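Local structure of tubulin-like protein CetZ (Methanosaeta thermophila, 3ZID) at residues N53-K56 against E57-F60; E282-V286 against D287-K291. The protein binds and probably hydrolyses GTP as a tubulin/FtsZ-family cytoskeletal GTPase, and is thought to take part in controlling cell shape. All blocks are in the same frame, centred on the assembly; numbering follows the deposited sequence.

Contact 1: residues N53-K56 against E57-F60; sequences NDLK and ELKF
Leu55 and Leu58 share nearly the same torsions: each has CG anti to its own carbonyl carbon (chi1 -62° and -61°) and an extended second torsion, and this brings Leu55 CD2 to 4.3 Å from Leu58 CD1. The same first torsion in Glu57 folds its chain back along the helix, where CG lies 3.2 Å from Asn53 O. Glu57 OE2 comes close to that carbonyl too, but both atoms are acceptors and no bond results. Its carboxylate stands almost perpendicular to that of Asp54, with OE2 4.2 Å from Asp54 OD1; two like charges this near would be expected to disfavour each other mildly. These residues lead out of helix 52-56, which follows strand 42-49 in the nucleotide-binding domain. Asn53 O still accepts Glu57 N at 3.1 Å in an i to i+4 bond, whereas Leu58 N turns to Leu55 O at 3.3 Å, three residues back and from above the carbonyl plane. Leu58 CB rests against that same oxygen at 3.4 Å. Both leucines are buried against Ala47, and an alanine at Leu58 would probably open a gap beside Leu55 CD2 and Ala47. On the polar side Asp54 touches Gln11 and Asn14, both GTP-binding residues, and its OD2 takes a weak hydrogen bond from Asn49 ND2.

Contact 2: residues E282-V286 against D287-K291; sequences EYLNV and DEITK
Val286 O is gripped twice by Thr290, by the hydroxyl OG1 at 2.8 Å and by the backbone N at 2.9 Å. The two donors come from opposite faces of the carbonyl plane, both tilted out of it, so the oxygen serves the helical i to i+4 bond and the side chain together. Thr290 reaches it because OG1 is anti to its own carbonyl carbon (chi1 -63°), which swings the hydroxyl back along the helix axis.

One residue earlier, Asn285 is the N-cap of helix 286-296. Its OD1 accepts Glu288 N at 3.1 Å with a nearly straight N-H...O angle of 167°, although the donor stands well above the amide plane. Asn285 O accepts Ile289 N, so this residue receives amides of the first turn through both its side chain and its backbone. Glu288 crosses the Asn285 side chain at about a right angle: its CB lies 3.7 Å from Asn285 CG, and its OE1 is 3.5 Å from Asn285 CB. A water sits between the loop and the first helical turn, accepting from Asn285 N at 2.7 Å and lying within hydrogen-bonding distance of Glu288 OE1 and Tyr283 O. Along the outer side of the helix, Lys291 NZ forms a salt bridge with Asp287 OD2 at 2.7 Å, approaching from above the carboxylate plane.

The apolar side begins where Ile289 CD1 meets Leu284 CB. Both side chains rest on Ile277 of strand 270-279, while Leu284 also touches Ile307 and Ile309 and Thr290 touches Lys305, so the start of helix 286-296 lies against the parallel strands 270-279 and 302-309 that it connects in a beta-alpha-beta crossover.

In the fold
The two contacts lie at helix boundaries of opposite sense: contact 1 lies where the chain leaves helix 52-56, contact 2 where it enters helix 286-296. They come in series along the chain and do not touch, with centres 44 Å apart and nearest atoms about 29 Å apart. Contact 1 belongs to the GTPase domain and adjoins the nucleotide: the nearest atoms of the Asp54 side chain and the bound GDP are about 4 Å apart, and the side chains of Asp54 and Thr116 about 7 Å. Contact 2 is a surface feature far from the nucleotide, beside the four-stranded mixed sheet. Their centres lie about 20 Å and 31 Å from that of the chain, respectively.

Contact 1: residues N53-K56 against E57-F60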
loop_
_atom_site.group_PDB
_atom_site.type_symbol
_atom_site.label_atom_id
_atom_site.label_comp_id
_atom_site.label_asym_id
_atom_site.label_seq_id
_atom_site.Cartn_x
_atom_site.Cartn_y
_atom_site.Cartn_z
ATOM N N ASN A 53 18.330 0.099 13.096
ATOM C CA ASN A 53 18.998 0.889 12.047
ATOM C C ASN A 53 18.012 1.622 11.144
ATOM O O ASN A 53 18.248 2.763 10.771
ATOM C CB ASN A 53 19.943 0.039 11.191
ATOM C CG ASN A 53 21.280 -0.194 11.859
ATOM O OD1 ASN A 53 21.681 0.561 12.747
ATOM N ND2 ASN A 53 21.982 -1.234 11.430
ATOM N N ASP A 54 16.928 0.943 10.772
ATOM C CA ASP A 54 15.889 1.548 9.946
ATOM C C ASP A 54 15.264 2.757 10.630
ATOM O O ASP A 54 15.059 3.784 9.996
ATOM C CB ASP A 54 14.784 0.544 9.609
ATOM C CG ASP A 54 15.297 -0.683 8.880
ATOM O OD1 ASP A 54 16.500 -0.732 8.564
ATOM O OD2 ASP A 54 14.484 -1.597 8.622
ATOM N N LEU A 55 14.944 2.622 11.916
ATOM C CA LEU A 55 14.327 3.716 12.660
ATOM C C LEU A 55 15.301 4.872 12.821
ATOM O O LEU A 55 14.905 6.036 12.801
ATOM C CB LEU A 55 13.838 3.235 14.020
ATOM C CG LEU A 55 12.753 2.158 13.996
ATOM C CD1 LEU A 55 12.643 1.507 15.367
ATOM C CD2 LEU A 55 11.408 2.752 13.582
ATOM N N LYS A 56 16.583 4.540 12.936
ATOM C CA LYS A 56 17.626 5.553 13.072
ATOM C C LYS A 56 17.739 6.416 11.823
ATOM O O LYS A 56 17.968 7.618 11.914
ATOM C CB LYS A 56 18.968 4.906 13.385
ATOM C CG LYS A 56 19.118 4.496 14.838
ATOM C CD LYS A 56 20.338 3.603 15.038
ATOM C CE LYS A 56 21.620 4.262 14.554
ATOM N NZ LYS A 56 22.825 3.429 14.874
ATOM N N GLU A 57 17.591 5.791 10.659
ATOM C CA GLU A 57 17.707 6.492 9.386
ATOM C C GLU A 57 16.522 7.406 9.071
ATOM O O GLU A 57 16.564 8.142 8.097
ATOM C CB GLU A 57 17.897 5.497 8.236
ATOM C CG GLU A 57 19.158 4.646 8.310
ATOM C CD GLU A 57 19.064 3.390 7.445
ATOM O OE1 GLU A 57 18.706 3.504 6.250
ATOM O OE2 GLU A 57 19.337 2.284 7.963
ATOM N N LEU A 58 15.462 7.354 9.870
ATOM C CA LEU A 58 14.327 8.238 9.637
ATOM C C LEU A 58 14.754 9.658 9.972
ATOM O O LEU A 58 15.564 9.866 10.871
ATOM C CB LEU A 58 13.109 7.800 10.454
ATOM C CG LEU A 58 12.578 6.391 10.140
ATOM C CD1 LEU A 58 11.313 6.082 10.927
ATOM C CD2 LEU A 58 12.337 6.189 8.635
ATOM N N LYS A 59 14.204 10.635 9.260
ATOM C CA LYS A 59 14.727 12.000 9.340
ATOM C C LYS A 59 13.701 13.064 9.679
ATOM O O LYS A 59 14.071 14.139 10.101
ATOM C CB LYS A 59 15.386 12.376 8.009
ATOM C CG LYS A 59 16.558 11.487 7.626
ATOM C CD LYS A 59 16.945 11.674 6.164
ATOM C CE LYS A 59 18.075 10.729 5.763
ATOM N NZ LYS A 59 18.532 10.960 4.361
ATOM N N PHE A 60 12.420 12.758 9.527
ATOM C CA PHE A 60 11.378 13.755 9.756
ATOM C C PHE A 60 10.365 13.241 10.781
ATOM O O PHE A 60 9.298 13.822 10.987
ATOM C CB PHE A 60 10.705 14.137 8.427
ATOM C CG PHE A 60 11.679 14.642 7.377
ATOM C CD1 PHE A 60 12.022 15.980 7.312
ATOM C CD2 PHE A 60 12.266 13.768 6.470
ATOM C CE1 PHE A 60 12.930 16.444 6.356
ATOM C CE2 PHE A 60 13.168 14.221 5.524
ATOM C CZ PHE A 60 13.501 15.562 5.469
#

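Contact 2: residues E282-V286 against D287-K291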
loop_
_atom_site.group_PDB
_atom_site.type_symbol
_atom_site.label_atom_id
_atom_site.label_comp_id
_atom_site.label_asym_id
_atom_site.label_seq_id
_atom_site.Cartn_x
_atom_site.Cartn_y
_atom_site.Cartn_z
ATOM N N GLU A 282 -12.190 29.849 -8.640
ATOM C CA GLU A 282 -12.453 30.282 -10.014
ATOM C C GLU A 282 -12.280 29.133 -11.020
ATOM O O GLU A 282 -12.823 29.167 -12.105
ATOM C CB GLU A 282 -11.616 31.505 -10.403
ATOM C CG GLU A 282 -10.110 31.297 -10.366
ATOM C CD GLU A 282 -9.507 31.607 -9.001
ATOM O OE1 GLU A 282 -10.263 31.629 -7.986
ATOM O OE2 GLU A 282 -8.269 31.825 -8.958
ATOM N N TYR A 283 -11.537 28.106 -10.646
ATOM C CA TYR A 283 -11.378 26.957 -11.523
ATOM C C TYR A 283 -12.506 25.945 -11.430
ATOM O O TYR A 283 -12.551 25.015 -12.232
ATOM C CB TYR A 283 -10.084 26.243 -11.201
ATOM C CG TYR A 283 -8.856 27.058 -11.485
ATOM C CD1 TYR A 283 -8.652 27.625 -12.740
ATOM C CD2 TYR A 283 -7.876 27.223 -10.515
ATOM C CE1 TYR A 283 -7.511 28.348 -13.023
ATOM C CE2 TYR A 283 -6.733 27.946 -10.787
ATOM C CZ TYR A 283 -6.557 28.509 -12.046
ATOM O OH TYR A 283 -5.418 29.224 -12.320
ATOM N N LEU A 284 -13.387 26.097 -10.445
ATOM C CA LEU A 284 -14.365 25.047 -10.115
ATOM C C LEU A 284 -15.763 25.331 -10.627
ATOM O O LEU A 284 -16.515 26.123 -10.059
ATOM C CB LEU A 284 -14.403 24.786 -8.607
ATOM C CG LEU A 284 -13.074 24.436 -7.933
ATOM C CD1 LEU A 284 -13.227 24.365 -6.423
ATOM C CD2 LEU A 284 -12.449 23.154 -8.469
ATOM N N ASN A 285 -16.107 24.683 -11.726
ATOM C CA ASN A 285 -17.422 24.789 -12.321
ATOM C C ASN A 285 -18.182 23.522 -11.959
ATOM O O ASN A 285 -17.912 22.453 -12.514
ATOM C CB ASN A 285 -17.257 24.922 -13.839
ATOM C CG ASN A 285 -18.572 25.120 -14.574
ATOM O OD1 ASN A 285 -19.627 24.617 -14.171
ATOM N ND2 ASN A 285 -18.506 25.844 -15.683
ATOM N N VAL A 286 -19.091 23.633 -10.996
ATOM C CA VAL A 286 -19.820 22.474 -10.498
ATOM C C VAL A 286 -20.573 21.712 -11.579
ATOM O O VAL A 286 -20.594 20.486 -11.591
ATOM C CB VAL A 286 -20.780 22.861 -9.352
ATOM C CG1 VAL A 286 -21.406 21.612 -8.746
ATOM C CG2 VAL A 286 -20.032 23.629 -8.311
ATOM N N ASP A 287 -21.188 22.450 -12.484
ATOM C CA ASP A 287 -21.922 21.862 -13.588
ATOM C C ASP A 287 -21.018 21.054 -14.490
ATOM O O ASP A 287 -21.342 19.922 -14.859
ATOM C CB ASP A 287 -22.589 22.967 -14.408
ATOM C CG ASP A 287 -23.460 22.420 -15.516
ATOM O OD1 ASP A 287 -23.977 21.292 -15.374
ATOM O OD2 ASP A 287 -23.612 23.108 -16.544
ATOM N N GLU A 288 -19.872 21.626 -14.833
ATOM C CA GLU A 288 -18.883 20.919 -15.652
ATOM C C GLU A 288 -18.360 19.674 -14.929
ATOM O O GLU A 288 -18.223 18.617 -15.528
ATOM C CB GLU A 288 -17.714 21.844 -16.025
ATOM C CG GLU A 288 -16.500 21.120 -16.559
ATOM C CD GLU A 288 -15.298 22.033 -16.765
ATOM O OE1 GLU A 288 -15.270 23.122 -16.149
ATOM O OE2 GLU A 288 -14.366 21.641 -17.511
ATOM N N ILE A 289 -18.057 19.803 -13.641
ATOM C CA ILE A 289 -17.514 18.672 -12.882
ATOM C C ILE A 289 -18.541 17.545 -12.846
ATOM O O ILE A 289 -18.210 16.378 -13.043
ATOM C CB ILE A 289 -17.130 19.089 -11.468
ATOM C CG1 ILE A 289 -15.944 20.059 -11.526
ATOM C CG2 ILE A 289 -16.803 17.854 -10.612
ATOM C CD1 ILE A 289 -15.811 20.972 -10.314
ATOM N N THR A 290 -19.792 17.917 -12.600
ATOM C CA THR A 290 -20.891 16.975 -12.542
ATOM C C THR A 290 -21.043 16.202 -13.848
ATOM O O THR A 290 -21.167 14.968 -13.837
ATOM C CB THR A 290 -22.186 17.685 -12.144
ATOM O OG1 THR A 290 -22.005 18.227 -10.826
ATOM C CG2 THR A 290 -23.352 16.709 -12.117
ATOM N N LYS A 291 -20.973 16.926 -14.963
ATOM C CA LYS A 291 -21.064 16.332 -16.290
ATOM C C LYS A 291 -19.927 15.347 -16.529
ATOM O O LYS A 291 -20.149 14.242 -17.036
ATOM C CB LYS A 291 -21.054 17.420 -17.368
ATOM C CG LYS A 291 -22.352 18.167 -17.502
ATOM C CD LYS A 291 -22.164 19.455 -18.290
ATOM C CE LYS A 291 -23.467 20.230 -18.395
ATOM N NZ LYS A 291 -23.239 21.637 -18.823
HETATM O O HOH W 1 -14.725 23.092 -13.353
#